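Local coordinates for protein type II restriction enzyme NlaIV (Neisseria lactamica, PDB 6QM2) that recognises the double-stranded DNA sequence 5'-GGNNCC-3' and cleaves it in the middle, leaving blunt ends with 5'-phosphates, at residues I5-T8 with A9-F13; E52-G55 with G56-R59; R153-D156 with G157-I160; H237-A240 with H241-K244. All blocks are in the same frame, centred on the assembly; numbering follows the deposited sequence.

All four contacts are local and follow one another along the chain; none nests within or crosses another. Contact 1 leads the N-terminal loop into helix 9-18. Contact 2 is a turn of helix 44-60, which packs on helix 9-18: Ile-12 of contact 1 touches Trp-57 and Leu-58 of contact 2. Contact 3 closes a tight turn in the loop between strands 138-147 and 162-165. Contact 4 runs from helix 236-239 into the segment after it, near the C terminus. Lys-244 of contact 4 reaches back to the turn of contact 3, so these two also form a pair. The first pair lies on the far side of the chain centre from contact 3; the centres of contacts 2 and 3 are about 35 Å apart.

Contact 1. Residues I5-T8 with A9-F13; sequences IKLT and AQQIF
Thr-8 and Gln-11 meet at the start of helix 9-18, with Thr-8 in the N-cap position. Two hydrogen bonds hold this end. Thr-8 N donates to the side-chain oxygen Gln-11 OE1 at 3.0 Å. The N-H lies in the plane of the amide carbonyl and meets a lone pair, with an angle of 154° at the hydrogen. This is the reciprocal half of a capping box, from the third helical residue back to the N-cap. The Thr-8 hydroxyl does not supply the other half as a cap; its OG1 bonds to Glu-87 OE1. The second bond opens the helical pattern: Ile-12 N donates to Thr-8 O, also at 3.0 Å.

The Gln-11 side chain lies across Thr-8 at about a right angle. CG stands beside its own backbone N (chi1 -74°), and the chain then runs on extended. This carries OE1 back to the N-cap. On the way, Gln-11 CG packs against the methyl Thr-8 CG2 at 3.6 Å.

The apolar part is the pairing of Leu-7 with Ile-12. Leu-7 CB comes to 4.1 Å from Ile-12 CG1, and the two chains pass at a slant. A residue just before the N-cap meeting the fourth residue of the helix is a hydrophobic staple. Leu-7 CG also rests on Gln-11 CB, 3.8 Å away. Beyond the staple, Ile-12 reaches Trp-57 and Leu-58 of helix 44-60, and Leu-7 touches Ile-63.

The chemistry implies a helix start fixed twice over: a side-chain amide satisfies the N-cap N-H, and the hydrophobic staple probably helps to set the direction of the incoming loop.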
# COMPACT_ATOMS: atom_id res chain seq x y z
N ILE A 5 5.23 30.34 -16.61
CA ILE A 5 6.49 30.87 -16.06
C ILE A 5 7.50 29.73 -15.81
O ILE A 5 7.11 28.58 -15.60
CB ILE A 5 6.22 31.74 -14.79
CG1 ILE A 5 7.47 32.55 -14.41
CG2 ILE A 5 5.73 30.90 -13.60
CD1 ILE A 5 7.21 33.72 -13.48
N LYS A 6 8.80 30.06 -15.87
CA LYS A 6 9.89 29.15 -15.48
C LYS A 6 10.37 29.50 -14.07
O LYS A 6 10.77 30.64 -13.84
CB LYS A 6 11.08 29.25 -16.43
CG LYS A 6 11.06 28.31 -17.63
CD LYS A 6 12.43 28.29 -18.30
CE LYS A 6 12.43 27.44 -19.56
NZ LYS A 6 13.81 27.16 -20.05
N LEU A 7 10.34 28.53 -13.16
CA LEU A 7 10.84 28.73 -11.79
C LEU A 7 12.03 27.83 -11.46
O LEU A 7 12.31 26.84 -12.14
CB LEU A 7 9.70 28.52 -10.77
CG LEU A 7 9.10 29.79 -10.16
CD1 LEU A 7 8.61 30.74 -11.24
CD2 LEU A 7 7.99 29.47 -9.18
N THR A 8 12.74 28.23 -10.40
CA THR A 8 13.82 27.44 -9.81
C THR A 8 13.34 26.81 -8.50
O THR A 8 12.31 27.20 -7.95
CB THR A 8 15.11 28.28 -9.61
OG1 THR A 8 16.19 27.41 -9.27
CG2 THR A 8 14.97 29.34 -8.52
N ALA A 9 14.11 25.83 -8.01
CA ALA A 9 13.76 25.08 -6.80
C ALA A 9 13.60 25.96 -5.55
O ALA A 9 12.73 25.71 -4.72
CB ALA A 9 14.80 24.00 -6.54
N GLN A 10 14.44 26.98 -5.43
CA GLN A 10 14.37 27.93 -4.31
C GLN A 10 13.12 28.83 -4.39
O GLN A 10 12.54 29.16 -3.36
CB GLN A 10 15.65 28.79 -4.25
CG GLN A 10 15.76 29.72 -3.05
CD GLN A 10 15.98 28.99 -1.74
OE1 GLN A 10 16.89 28.17 -1.61
NE2 GLN A 10 15.15 29.29 -0.74
N GLN A 11 12.73 29.20 -5.60
CA GLN A 11 11.50 29.98 -5.82
C GLN A 11 10.26 29.13 -5.48
O GLN A 11 9.32 29.65 -4.88
CB GLN A 11 11.41 30.50 -7.26
CG GLN A 11 12.35 31.66 -7.56
CD GLN A 11 12.39 32.02 -9.04
OE1 GLN A 11 12.47 31.16 -9.92
NE2 GLN A 11 12.36 33.32 -9.33
N ILE A 12 10.29 27.85 -5.85
CA ILE A 12 9.21 26.90 -5.51
C ILE A 12 9.13 26.68 -4.00
O ILE A 12 8.04 26.68 -3.43
CB ILE A 12 9.39 25.55 -6.25
CG1 ILE A 12 9.17 25.73 -7.75
CG2 ILE A 12 8.40 24.50 -5.73
CD1 ILE A 12 9.68 24.58 -8.60
N PHE A 13 10.29 26.49 -3.36
CA PHE A 13 10.37 26.37 -1.91
C PHE A 13 9.75 27.58 -1.22
O PHE A 13 8.84 27.44 -0.41
CB PHE A 13 11.83 26.19 -1.47
CG PHE A 13 12.03 26.08 0.02
CD1 PHE A 13 11.46 25.04 0.74
CD2 PHE A 13 12.81 27.02 0.71
CE1 PHE A 13 11.65 24.93 2.12
CE2 PHE A 13 13.00 26.92 2.08
CZ PHE A 13 12.42 25.87 2.79

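Contact 2. Residues E52-G55 with G56-R59; sequences EWLG and GWLR
Leu-58 N donates to Leu-54 O at 2.8 Å, and the bond is nearly straight, at 170° on the hydrogen. It is one of four successive i to i+4 bonds that make this a regular alpha-helical turn within helix 44-60. Trp-57 N to Trp-53 O is equally short at 2.8 Å.

The side chains pack along one flank. In both tryptophans CG is anti to the backbone N (chi1 175° for Trp-53), which sends the two indoles out from neighbouring turns. Their planes are 29° from parallel but slid apart, so the rings barely overlap. Trp-53 CH2 comes to 4.1 Å from Trp-57 CD1, while Trp-57 CB lies over a face of the Trp-53 ring. Leu-54 runs alongside Trp-57 and points the same way, with Leu-54 CD1 4.1 Å from Trp-57 CE3.

This flank takes part in the dimer. Trp-53 NE1 bonds to the carbonyls of Leu-33 and Val-36 of the second subunit. Leu-54 and Trp-57 also touch Leu-16 of helix 9-18.

Arg-59 bends at chi3 and folds back over Gly-55, whose carbonyl oxygen lies 3.4 Å from the guanidinium plane, displaced toward its rim.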
# COMPACT_ATOMS: atom_id res chain seq x y z
N GLU A 52 2.97 13.48 -6.14
CA GLU A 52 1.93 13.66 -7.17
C GLU A 52 1.24 15.01 -7.01
O GLU A 52 0.90 15.66 -8.00
CB GLU A 52 0.87 12.54 -7.10
CG GLU A 52 1.38 11.10 -7.14
CD GLU A 52 2.18 10.79 -8.39
OE1 GLU A 52 1.55 10.63 -9.46
OE2 GLU A 52 3.42 10.68 -8.29
N TRP A 53 1.02 15.41 -5.75
CA TRP A 53 0.37 16.68 -5.41
C TRP A 53 1.18 17.89 -5.84
O TRP A 53 0.61 18.86 -6.35
CB TRP A 53 0.09 16.75 -3.91
CG TRP A 53 -0.46 18.06 -3.45
CD1 TRP A 53 -1.78 18.41 -3.38
CD2 TRP A 53 0.28 19.19 -2.99
NE1 TRP A 53 -1.90 19.70 -2.91
CE2 TRP A 53 -0.65 20.20 -2.66
CE3 TRP A 53 1.65 19.45 -2.82
CZ2 TRP A 53 -0.26 21.45 -2.17
CZ3 TRP A 53 2.04 20.70 -2.33
CH2 TRP A 53 1.08 21.68 -2.01
N LEU A 54 2.49 17.86 -5.61
CA LEU A 54 3.37 18.92 -6.09
C LEU A 54 3.30 19.02 -7.61
O LEU A 54 3.27 20.12 -8.16
CB LEU A 54 4.81 18.71 -5.64
CG LEU A 54 5.73 19.92 -5.83
CD1 LEU A 54 5.43 20.98 -4.78
CD2 LEU A 54 7.19 19.51 -5.77
N GLY A 55 3.25 17.86 -8.27
CA GLY A 55 2.96 17.79 -9.71
C GLY A 55 1.71 18.58 -10.09
O GLY A 55 1.76 19.40 -11.00
N GLY A 56 0.62 18.34 -9.38
CA GLY A 56 -0.63 19.08 -9.59
C GLY A 56 -0.53 20.56 -9.26
O GLY A 56 -1.14 21.38 -9.93
N TRP A 57 0.22 20.89 -8.21
CA TRP A 57 0.44 22.28 -7.79
C TRP A 57 1.25 23.08 -8.81
O TRP A 57 0.95 24.23 -9.08
CB TRP A 57 1.15 22.31 -6.44
CG TRP A 57 1.49 23.68 -5.90
CD1 TRP A 57 0.73 24.43 -5.06
CD2 TRP A 57 2.69 24.42 -6.13
NE1 TRP A 57 1.37 25.60 -4.76
CE2 TRP A 57 2.58 25.63 -5.40
CE3 TRP A 57 3.85 24.19 -6.88
CZ2 TRP A 57 3.58 26.61 -5.40
CZ3 TRP A 57 4.86 25.17 -6.88
CH2 TRP A 57 4.71 26.36 -6.14
N LEU A 58 2.31 22.46 -9.33
CA LEU A 58 3.09 23.06 -10.41
C LEU A 58 2.21 23.26 -11.66
O LEU A 58 2.22 24.34 -12.26
CB LEU A 58 4.29 22.19 -10.78
CG LEU A 58 5.41 22.00 -9.75
CD1 LEU A 58 6.31 20.85 -10.18
CD2 LEU A 58 6.23 23.27 -9.57
N ARG A 59 1.46 22.22 -12.02
CA ARG A 59 0.65 22.22 -13.24
C ARG A 59 -0.50 23.24 -13.17
O ARG A 59 -0.87 23.82 -14.19
CB ARG A 59 0.14 20.80 -13.54
CG ARG A 59 -0.09 20.49 -15.02
CD ARG A 59 0.03 18.99 -15.32
NE ARG A 59 -0.60 18.17 -14.27
CZ ARG A 59 0.01 17.31 -13.45
NH1 ARG A 59 1.32 17.08 -13.50
NH2 ARG A 59 -0.72 16.66 -12.54

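Contact 3. Residues R153-D156 with G157-I160; sequences RSMD and GWAI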
# COMPACT_ATOMS: atom_id res chain seq x y z
N ARG A 153 25.11 11.21 5.98
CA ARG A 153 26.21 11.18 6.92
C ARG A 153 27.01 9.90 6.75
O ARG A 153 26.72 9.09 5.86
CB ARG A 153 25.66 11.28 8.35
CG ARG A 153 24.64 10.21 8.73
CD ARG A 153 24.57 10.03 10.24
NE ARG A 153 23.38 9.29 10.67
CZ ARG A 153 23.23 7.96 10.62
NH1 ARG A 153 24.18 7.16 10.14
NH2 ARG A 153 22.09 7.42 11.05
N SER A 154 28.01 9.71 7.60
CA SER A 154 28.70 8.43 7.70
C SER A 154 27.93 7.51 8.64
O SER A 154 26.89 7.89 9.19
CB SER A 154 30.13 8.64 8.22
OG SER A 154 30.91 7.48 7.99
N MET A 155 28.42 6.29 8.80
CA MET A 155 27.87 5.32 9.76
C MET A 155 29.00 4.51 10.40
O MET A 155 30.18 4.71 10.10
CB MET A 155 26.88 4.37 9.07
CG MET A 155 27.54 3.30 8.20
SD MET A 155 26.42 2.19 7.33
CE MET A 155 25.22 1.79 8.60
N ASP A 156 28.64 3.58 11.27
CA ASP A 156 29.60 2.65 11.82
C ASP A 156 29.87 1.54 10.81
O ASP A 156 28.95 0.81 10.43
CB ASP A 156 29.11 2.05 13.14
CG ASP A 156 30.20 1.29 13.87
OD1 ASP A 156 31.18 1.94 14.31
OD2 ASP A 156 30.10 0.05 13.99
N GLY A 157 31.13 1.43 10.37
CA GLY A 157 31.58 0.33 9.50
C GLY A 157 31.62 0.62 8.01
O GLY A 157 32.11 -0.22 7.23
N TRP A 158 31.09 1.77 7.60
CA TRP A 158 31.11 2.21 6.20
C TRP A 158 31.32 3.72 6.16
O TRP A 158 30.97 4.42 7.11
CB TRP A 158 29.80 1.86 5.50
CG TRP A 158 29.51 0.40 5.50
CD1 TRP A 158 28.86 -0.30 6.47
CD2 TRP A 158 29.88 -0.55 4.50
NE1 TRP A 158 28.80 -1.63 6.14
CE2 TRP A 158 29.42 -1.81 4.93
CE3 TRP A 158 30.55 -0.45 3.27
CZ2 TRP A 158 29.60 -2.97 4.17
CZ3 TRP A 158 30.74 -1.60 2.52
CH2 TRP A 158 30.26 -2.85 2.98
N ALA A 159 31.87 4.21 5.05
CA ALA A 159 32.16 5.64 4.91
C ALA A 159 30.89 6.48 4.78
O ALA A 159 30.85 7.59 5.30
CB ALA A 159 33.09 5.89 3.73
N ILE A 160 29.87 5.94 4.11
CA ILE A 160 28.56 6.60 4.00
C ILE A 160 27.47 5.74 4.64
O ILE A 160 27.59 4.52 4.69
CB ILE A 160 28.19 6.94 2.52
CG1 ILE A 160 27.01 7.92 2.47
CG2 ILE A 160 27.89 5.68 1.70
CD1 ILE A 160 26.83 8.61 1.14
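Met-155 and Trp-158 lie side by side, pointing the same way, across a tight turn. From Met-155 CB the chain takes the position between the backbone N and the carbonyl carbon (chi1 75°). This turns CG over the returning arm of the turn. Met-155 CG meets Ile-160 O at 3.7 Å and Trp-158 O at 3.8 Å. The next atom, Met-155 SD, comes to 3.6 Å from Trp-158 CD1 and also lies near Ile-160 O. The sulfur stands obliquely to the five-membered ring, 4.5 Å from its centroid, in a Met-aromatic contact. At the tip the chain bends at chi3.

The backbone between them fits a type II beta turn, with Asp-156 and Gly-157 at its corners. Gly-157 takes a positive phi of 97°, in the left-handed region that glycine enters readily, as is usual at the second corner of a type II turn.

Ser-154 ties the two arms together. Its OG donates to Ala-159 O at 2.7 Å, from well above the carbonyl plane and not along a lone pair. Lys-244 NZ bonds to the carbonyl oxygens of both Met-155 and Trp-158, and its charge probably favours their coming together. Asp-156 points its OD1 to Lys-245 in a salt bridge.

The turn is set in the loop between strands 138-147 and 162-165. Helix 191-204 receives Trp-158, Ala-159 and Ile-160 through Gln-204, Thr-201 and Phe-194. Trp-158 and Ile-160 also touch strand 168-172, while Trp-236 of helix 236-239 packs on Ser-154 and Ala-159.

Contact 4. Residues H237-A240 with H241-K244; sequences HEIA and HKYK
Lys-242 lies against Ile-239, and Tyr-243 stands next to it, touching Ile-239 more loosely. Lys-242 CE packs on Ile-239 CB at 4.0 Å. Its chain starts beside the backbone N and bends at chi3 (-68°), bringing the aliphatic part against the isoleucine before NZ goes on to salt bridges with Asp-193 and Glu-189. Tyr-243 CE2 comes to 4.4 Å from Ile-239 CD1. One face of the tyrosine ring takes Lys-242 CB, 3.9 Å above the plane and toward the rim. The ring leads its OH to Asp-193 OD2 and to the backbone N of Glu-189.

His-241 turns the other way. Its chi1 of 68° places the imidazole back along the chain, and the ring edge faces Glu-238 O, which makes a close contact, not a hydrogen bond, 3.1 Å from His-241 CD2. A water also lies at the ring's edge, in its plane.

At the C-terminal part of helix 236-239 the backbone makes two i to i+3 bonds. Lys-242 N donates to Ile-239 O at 3.1 Å, and Tyr-243 N to Ala-240 O at 2.9 Å. Both N-H groups approach from above the carbonyl plane. Ala-240 O is gripped twice, since Lys-244 N also reaches it, nearly in line with the C=O bond. The same water joins His-237 O to His-241 N: it donates to the first and accepts from the second, filling in for a direct i to i+4 bond.

Lys-244 starts beside its backbone N, and its CG rests 3.4 Å from Ala-240 O. It then bends at chi2, and NZ bonds to the carbonyl oxygens of Met-155 and Trp-158. Ile-239 packs on Asp-193 and Ser-196 of helix 191-204.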
# COMPACT_ATOMS: atom_id res chain seq x y z
N HIS A 237 40.26 8.97 4.51
CA HIS A 237 41.07 8.77 5.71
C HIS A 237 41.41 10.08 6.44
O HIS A 237 41.37 10.13 7.66
CB HIS A 237 42.36 8.02 5.35
CG HIS A 237 43.10 7.50 6.55
ND1 HIS A 237 42.77 6.31 7.16
CD2 HIS A 237 44.15 8.00 7.24
CE1 HIS A 237 43.58 6.10 8.18
NE2 HIS A 237 44.43 7.11 8.25
N GLU A 238 41.71 11.14 5.68
CA GLU A 238 42.02 12.45 6.26
C GLU A 238 40.82 13.13 6.93
O GLU A 238 40.97 13.76 7.97
CB GLU A 238 42.61 13.40 5.20
CG GLU A 238 43.98 12.99 4.65
CD GLU A 238 45.06 12.90 5.73
OE1 GLU A 238 45.85 11.93 5.68
OE2 GLU A 238 45.11 13.77 6.62
N ILE A 239 39.63 13.00 6.32
CA ILE A 239 38.43 13.72 6.80
C ILE A 239 37.45 12.87 7.62
O ILE A 239 36.49 13.42 8.18
CB ILE A 239 37.65 14.38 5.64
CG1 ILE A 239 37.18 13.36 4.59
CG2 ILE A 239 38.51 15.46 4.98
CD1 ILE A 239 36.02 13.85 3.75
N ALA A 240 37.69 11.56 7.70
CA ALA A 240 36.78 10.64 8.40
C ALA A 240 36.48 11.06 9.84
O ALA A 240 35.33 10.96 10.27
CB ALA A 240 37.34 9.22 8.39
N HIS A 241 37.49 11.55 10.55
CA HIS A 241 37.34 11.98 11.96
C HIS A 241 36.20 12.98 12.21
O HIS A 241 35.57 12.94 13.26
CB HIS A 241 38.66 12.54 12.51
CG HIS A 241 39.09 13.84 11.91
ND1 HIS A 241 38.58 15.05 12.33
CD2 HIS A 241 39.98 14.13 10.93
CE1 HIS A 241 39.13 16.03 11.63
NE2 HIS A 241 39.98 15.49 10.77
N LYS A 242 35.93 13.85 11.24
CA LYS A 242 34.84 14.83 11.36
C LYS A 242 33.45 14.18 11.43
O LYS A 242 32.52 14.79 11.97
CB LYS A 242 34.86 15.81 10.17
CG LYS A 242 36.10 16.68 10.06
CD LYS A 242 35.91 17.83 9.08
CE LYS A 242 35.80 17.34 7.64
NZ LYS A 242 35.66 18.46 6.67
N TYR A 243 33.32 12.98 10.87
CA TYR A 243 32.03 12.30 10.69
C TYR A 243 31.83 11.01 11.52
O TYR A 243 30.69 10.55 11.66
CB TYR A 243 31.84 12.03 9.19
CG TYR A 243 31.91 13.31 8.38
CD1 TYR A 243 30.93 14.30 8.54
CD2 TYR A 243 32.96 13.56 7.49
CE1 TYR A 243 30.99 15.49 7.83
CE2 TYR A 243 33.02 14.75 6.77
CZ TYR A 243 32.03 15.71 6.94
OH TYR A 243 32.06 16.90 6.24
N LYS A 244 32.91 10.45 12.06
CA LYS A 244 32.84 9.25 12.90
C LYS A 244 32.81 9.67 14.37
O LYS A 244 32.66 10.86 14.67
CB LYS A 244 34.06 8.35 12.62
CG LYS A 244 34.19 7.86 11.19
CD LYS A 244 33.22 6.74 10.84
CE LYS A 244 33.61 6.10 9.52
NZ LYS A 244 32.72 4.98 9.12
O HOH W 1 40.17 11.06 10.09